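Local coordinates for polyhedrin (Uranotaenia sapphirina cypovirus, PDB 4ZQX), which forms the crystalline matrix of the occlusion bodies that embed cypovirus particles, and binds ATP in its crystals, at residues P48-L60 / R170-M182. Residues are numbered along the deposited sequence; the frame is centred on the assembly and turned at random. Where two conformers were deposited one is given.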
loop_
_atom_site.group_PDB
_atom_site.type_symbol
_atom_site.label_atom_id
_atom_site.label_comp_id
_atom_site.label_asym_id
_atom_site.label_seq_id
_atom_site.Cartn_x
_atom_site.Cartn_y
_atom_site.Cartn_z
ATOM N N PRO A 48 15.265 -4.957 0.000
ATOM C CA PRO A 48 16.414 -5.843 0.215
ATOM C C PRO A 48 16.035 -7.242 0.666
ATOM O O PRO A 48 16.865 -8.129 0.535
ATOM C CB PRO A 48 17.199 -5.134 1.344
ATOM C CG PRO A 48 16.699 -3.717 1.334
ATOM C CD PRO A 48 15.238 -3.862 0.985
ATOM N N PHE A 49 14.840 -7.437 1.218
ATOM C CA PHE A 49 14.507 -8.693 1.902
ATOM C C PHE A 49 13.401 -9.497 1.212
ATOM O O PHE A 49 13.541 -10.700 0.988
ATOM C CB PHE A 49 14.130 -8.366 3.348
ATOM C CG PHE A 49 15.172 -7.549 4.051
ATOM C CD1 PHE A 49 16.403 -8.102 4.340
ATOM C CD2 PHE A 49 14.940 -6.220 4.386
ATOM C CE1 PHE A 49 17.385 -7.359 4.972
ATOM C CE2 PHE A 49 15.916 -5.476 5.026
ATOM C CZ PHE A 49 17.137 -6.047 5.314
ATOM N N VAL A 50 12.305 -8.837 0.881
ATOM C CA VAL A 50 11.242 -9.445 0.084
ATOM C C VAL A 50 10.613 -8.389 -0.796
ATOM O O VAL A 50 10.045 -7.423 -0.283
ATOM C CB VAL A 50 10.099 -10.048 0.957
ATOM C CG1 VAL A 50 9.209 -10.888 0.080
ATOM C CG2 VAL A 50 10.636 -10.857 2.102
ATOM N N ILE A 51 10.722 -8.542 -2.117
ATOM C CA ILE A 51 9.971 -7.660 -3.021
ATOM C C ILE A 51 8.557 -8.205 -3.091
ATOM O O ILE A 51 8.370 -9.406 -3.288
ATOM C CB ILE A 51 10.514 -7.609 -4.464
ATOM C CG1 ILE A 51 12.006 -7.278 -4.492
ATOM C CG2 ILE A 51 9.694 -6.585 -5.288
ATOM C CD1 ILE A 51 12.597 -7.279 -5.897
ATOM N N LYS A 52 7.569 -7.327 -2.927
ATOM C CA LYS A 52 6.167 -7.694 -3.093
ATOM C C LYS A 52 5.572 -6.848 -4.216
ATOM O O LYS A 52 5.224 -5.693 -4.014
ATOM C CB LYS A 52 5.418 -7.493 -1.780
ATOM C CG LYS A 52 5.938 -8.420 -0.703
ATOM C CD LYS A 52 5.296 -8.215 0.629
ATOM C CE LYS A 52 5.936 -9.174 1.641
ATOM N NZ LYS A 52 5.286 -9.210 2.964
ATOM N N GLY A 53 5.526 -7.422 -5.417
ATOM C CA GLY A 53 5.038 -6.736 -6.597
ATOM C C GLY A 53 3.587 -7.110 -6.817
ATOM O O GLY A 53 3.290 -8.195 -7.303
ATOM N N VAL A 54 2.685 -6.224 -6.409
ATOM C CA VAL A 54 1.253 -6.522 -6.391
ATOM C C VAL A 54 0.562 -5.510 -7.266
ATOM O O VAL A 54 0.626 -4.312 -6.987
ATOM C CB VAL A 54 0.681 -6.427 -4.954
ATOM C CG1 VAL A 54 -0.828 -6.710 -4.952
ATOM C CG2 VAL A 54 1.444 -7.377 -4.025
ATOM N N ILE A 55 -0.090 -6.001 -8.324
ATOM C CA ILE A 55 -0.729 -5.149 -9.316
ATOM C C ILE A 55 -2.177 -5.580 -9.535
ATOM O O ILE A 55 -2.451 -6.741 -9.846
ATOM C CB ILE A 55 0.028 -5.191 -10.668
ATOM C CG1 ILE A 55 1.506 -4.828 -10.467
ATOM C CG2 ILE A 55 -0.619 -4.227 -11.667
ATOM C CD1 ILE A 55 2.366 -4.907 -11.723
ATOM N N LYS A 56 -3.096 -4.630 -9.375
ATOM C CA LYS A 56 -4.510 -4.859 -9.619
ATOM C C LYS A 56 -4.780 -4.975 -11.114
ATOM O O LYS A 56 -4.052 -4.423 -11.947
ATOM C CB LYS A 56 -5.320 -3.686 -9.060
ATOM C CG LYS A 56 -5.181 -3.526 -7.551
ATOM C CD LYS A 56 -5.689 -2.188 -7.029
ATOM C CE LYS A 56 -7.178 -2.022 -7.190
ATOM N NZ LYS A 56 -7.666 -0.770 -6.539
ATOM N N SER A 57 -5.850 -5.661 -11.469
ATOM C CA SER A 57 -6.195 -5.778 -12.878
ATOM C C SER A 57 -6.462 -4.404 -13.522
ATOM O O SER A 57 -6.160 -4.195 -14.693
ATOM C CB SER A 57 -7.405 -6.689 -13.036
ATOM O OG SER A 57 -8.513 -6.155 -12.340
ATOM N N SER A 58 -7.020 -3.467 -12.762
ATOM C CA SER A 58 -7.289 -2.115 -13.287
ATOM C C SER A 58 -6.000 -1.333 -13.611
ATOM O O SER A 58 -5.982 -0.482 -14.500
ATOM C CB SER A 58 -8.172 -1.303 -12.315
ATOM O OG SER A 58 -7.529 -1.086 -11.070
ATOM N N GLU A 59 -4.925 -1.641 -12.899
ATOM C CA GLU A 59 -3.650 -0.975 -13.104
ATOM C C GLU A 59 -2.926 -1.526 -14.327
ATOM O O GLU A 59 -2.061 -0.864 -14.892
ATOM C CB GLU A 59 -2.762 -1.133 -11.850
ATOM C CG GLU A 59 -3.243 -0.321 -10.654
ATOM C CD GLU A 59 -2.548 -0.687 -9.339
ATOM O OE1 GLU A 59 -2.215 -1.868 -9.118
ATOM O OE2 GLU A 59 -2.354 0.225 -8.514
ATOM N N LEU A 60 -3.280 -2.745 -14.728
ATOM C CA LEU A 60 -2.597 -3.421 -15.828
ATOM C C LEU A 60 -3.211 -3.116 -17.178
ATOM O O LEU A 60 -2.655 -3.493 -18.204
ATOM C CB LEU A 60 -2.621 -4.941 -15.627
ATOM C CG LEU A 60 -1.398 -5.650 -15.057
ATOM C CD1 LEU A 60 -1.634 -7.155 -15.107
ATOM C CD2 LEU A 60 -0.117 -5.272 -15.786
ATOM N N ARG A 170 -7.687 -11.880 -21.757
ATOM C CA ARG A 170 -8.495 -11.725 -20.556
ATOM C C ARG A 170 -7.687 -10.948 -19.522
ATOM O O ARG A 170 -6.498 -11.178 -19.377
ATOM C CB ARG A 170 -8.902 -13.107 -20.034
ATOM C CG ARG A 170 -9.627 -13.142 -18.696
ATOM C CD ARG A 170 -9.897 -14.591 -18.288
ATOM N NE ARG A 170 -10.610 -14.695 -17.016
ATOM C CZ ARG A 170 -11.920 -14.513 -16.879
ATOM N NH1 ARG A 170 -12.659 -14.210 -17.936
ATOM N NH2 ARG A 170 -12.489 -14.634 -15.684
ATOM N N PRO A 171 -8.339 -10.002 -18.809
ATOM C CA PRO A 171 -7.588 -9.266 -17.791
ATOM C C PRO A 171 -7.092 -10.179 -16.686
ATOM O O PRO A 171 -7.761 -11.135 -16.318
ATOM C CB PRO A 171 -8.619 -8.290 -17.204
ATOM C CG PRO A 171 -9.753 -8.272 -18.161
ATOM C CD PRO A 171 -9.758 -9.605 -18.831
ATOM N N VAL A 172 -5.927 -9.846 -16.147
ATOM C CA VAL A 172 -5.337 -10.580 -15.035
ATOM C C VAL A 172 -4.858 -9.589 -13.979
ATOM O O VAL A 172 -4.767 -8.387 -14.248
ATOM C CB VAL A 172 -4.145 -11.437 -15.516
ATOM C CG1 VAL A 172 -4.617 -12.441 -16.545
ATOM C CG2 VAL A 172 -3.046 -10.552 -16.081
ATOM N N SER A 173 -4.565 -10.109 -12.785
ATOM C CA SER A 173 -3.865 -9.363 -11.734
ATOM C C SER A 173 -2.576 -10.120 -11.416
ATOM O O SER A 173 -2.412 -11.266 -11.840
ATOM C CB SER A 173 -4.734 -9.215 -10.491
ATOM O OG SER A 173 -5.146 -10.480 -9.999
ATOM N N ILE A 174 -1.654 -9.480 -10.703
ATOM C CA ILE A 174 -0.317 -10.038 -10.523
ATOM C C ILE A 174 0.129 -10.007 -9.077
ATOM O O ILE A 174 -0.042 -8.998 -8.383
ATOM C CB ILE A 174 0.735 -9.238 -11.337
ATOM C CG1 ILE A 174 0.425 -9.290 -12.832
ATOM C CG2 ILE A 174 2.126 -9.781 -11.080
ATOM C CD1 ILE A 174 1.371 -8.423 -13.667
ATOM N N ALA A 175 0.714 -11.110 -8.631
ATOM C CA ALA A 175 1.406 -11.147 -7.342
ATOM C C ALA A 175 2.773 -11.792 -7.512
ATOM O O ALA A 175 2.870 -12.968 -7.850
ATOM C CB ALA A 175 0.599 -11.910 -6.321
ATOM N N VAL A 176 3.809 -11.000 -7.278
ATOM C CA VAL A 176 5.187 -11.448 -7.384
ATOM C C VAL A 176 5.810 -11.328 -6.003
ATOM O O VAL A 176 5.731 -10.272 -5.372
ATOM C CB VAL A 176 5.978 -10.577 -8.385
ATOM C CG1 VAL A 176 7.423 -11.061 -8.519
ATOM C CG2 VAL A 176 5.318 -10.614 -9.716
ATOM N N ILE A 177 6.397 -12.420 -5.530
ATOM C CA ILE A 177 7.091 -12.439 -4.255
ATOM C C ILE A 177 8.532 -12.836 -4.521
ATOM O O ILE A 177 8.765 -13.917 -5.053
ATOM C CB ILE A 177 6.452 -13.462 -3.300
ATOM C CG1 ILE A 177 4.983 -13.107 -3.070
ATOM C CG2 ILE A 177 7.185 -13.473 -1.947
ATOM C CD1 ILE A 177 4.185 -14.160 -2.338
ATOM N N VAL A 178 9.483 -11.976 -4.161
ATOM C CA VAL A 178 10.898 -12.187 -4.474
ATOM C C VAL A 178 11.734 -12.152 -3.204
ATOM O O VAL A 178 12.079 -11.068 -2.722
ATOM C CB VAL A 178 11.439 -11.105 -5.410
ATOM C CG1 VAL A 178 12.864 -11.425 -5.815
ATOM C CG2 VAL A 178 10.566 -10.982 -6.628
ATOM N N PRO A 179 12.071 -13.332 -2.647
ATOM C CA PRO A 179 12.841 -13.367 -1.395
ATOM C C PRO A 179 14.344 -13.281 -1.633
ATOM O O PRO A 179 14.838 -13.699 -2.689
ATOM C CB PRO A 179 12.486 -14.742 -0.794
ATOM C CG PRO A 179 11.645 -15.432 -1.775
ATOM C CD PRO A 179 11.689 -14.687 -3.066
ATOM N N ARG A 180 15.046 -12.720 -0.655
ATOM C CA ARG A 180 16.492 -12.642 -0.687
ATOM C C ARG A 180 17.186 -14.017 -0.570
ATOM O O ARG A 180 16.776 -14.866 0.216
ATOM C CB ARG A 180 16.970 -11.753 0.462
ATOM C CG ARG A 180 18.448 -11.420 0.352
ATOM C CD ARG A 180 18.928 -10.469 1.437
ATOM N NE ARG A 180 20.262 -9.964 1.107
ATOM C CZ ARG A 180 20.509 -8.906 0.320
ATOM N NH1 ARG A 180 19.528 -8.176 -0.231
ATOM N NH2 ARG A 180 21.760 -8.567 0.085
ATOM N N ASN A 181 18.246 -14.211 -1.347
ATOM C CA ASN A 181 19.119 -15.371 -1.222
ATOM C C ASN A 181 19.810 -15.435 0.166
ATOM O O ASN A 181 20.591 -14.553 0.532
ATOM C CB ASN A 181 20.139 -15.300 -2.374
ATOM C CG ASN A 181 21.205 -16.386 -2.309
ATOM O OD1 ASN A 181 21.131 -17.301 -1.509
ATOM N ND2 ASN A 181 22.204 -16.282 -3.178
ATOM N N MET A 182 19.520 -16.490 0.927
ATOM C CA MET A 182 20.174 -16.723 2.224
ATOM C C MET A 182 20.908 -18.066 2.217
ATOM O O MET A 182 21.157 -18.662 3.274
ATOM C CB MET A 182 19.150 -16.654 3.367
ATOM C CG MET A 182 18.454 -15.319 3.448
ATOM S SD MET A 182 17.424 -15.165 4.928
ATOM C CE MET A 182 16.528 -13.695 4.447
#
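Ile51 and Val178 face each other as a hydrogen-bonded antiparallel pair, their side chains side by side with CB of Ile51 3.7 Å from CB of Val178. The ladder between strands 50-55 and 173-179 continues through Gly53 with Val176 and Ile55 with Ile174, each pair joined by two backbone bonds, and Arg180 N to Phe49 O prolongs it. The tight side of this ribbon carries Ile51, Val176, Val178, Ile55 and Ile174. Here Leu60, from the residues just after the strand, crosses Ile174 at about a right angle: its CD1 lies 3.6 Å from CD1 of Ile174 and 3.8 Å from CG2 of Val172.

The other side, with Val50, Lys52, Val54, Ala175 and Ile177, is looser between the strands. Val50 CG1 meets Ile177 CG2 at 3.9 Å, while partly exposed Lys52 sends NZ to Leu201 O and Ile198 O of a second subunit.

Beyond the strands, at the Phe49 end, Arg180 crosses to Pro48 on a chain extended to NE, with CG trans to N (chi1 -170°), and ends with the edge of its guanidinium at the carbonyl oxygen. Its NH1 gives a 2.8 Å bond to Pro48 O, in the carbonyl plane on a lone pair; Ala25 O takes a second bond from NH1.

Within this chain, strand 50-55 is an outer strand of a three-stranded antiparallel sheet in which 173-179 is central and 116-120 pairs along its far edge; Ser57 OG and Ser173 OG reach Pro122 O and Gly121 O just beyond that third strand. Behind the tight side lies the larger sheet, whose strands 27-34 and 40-47 supply Leu29, Ile31, Phe43 and Phe45 to pack against it.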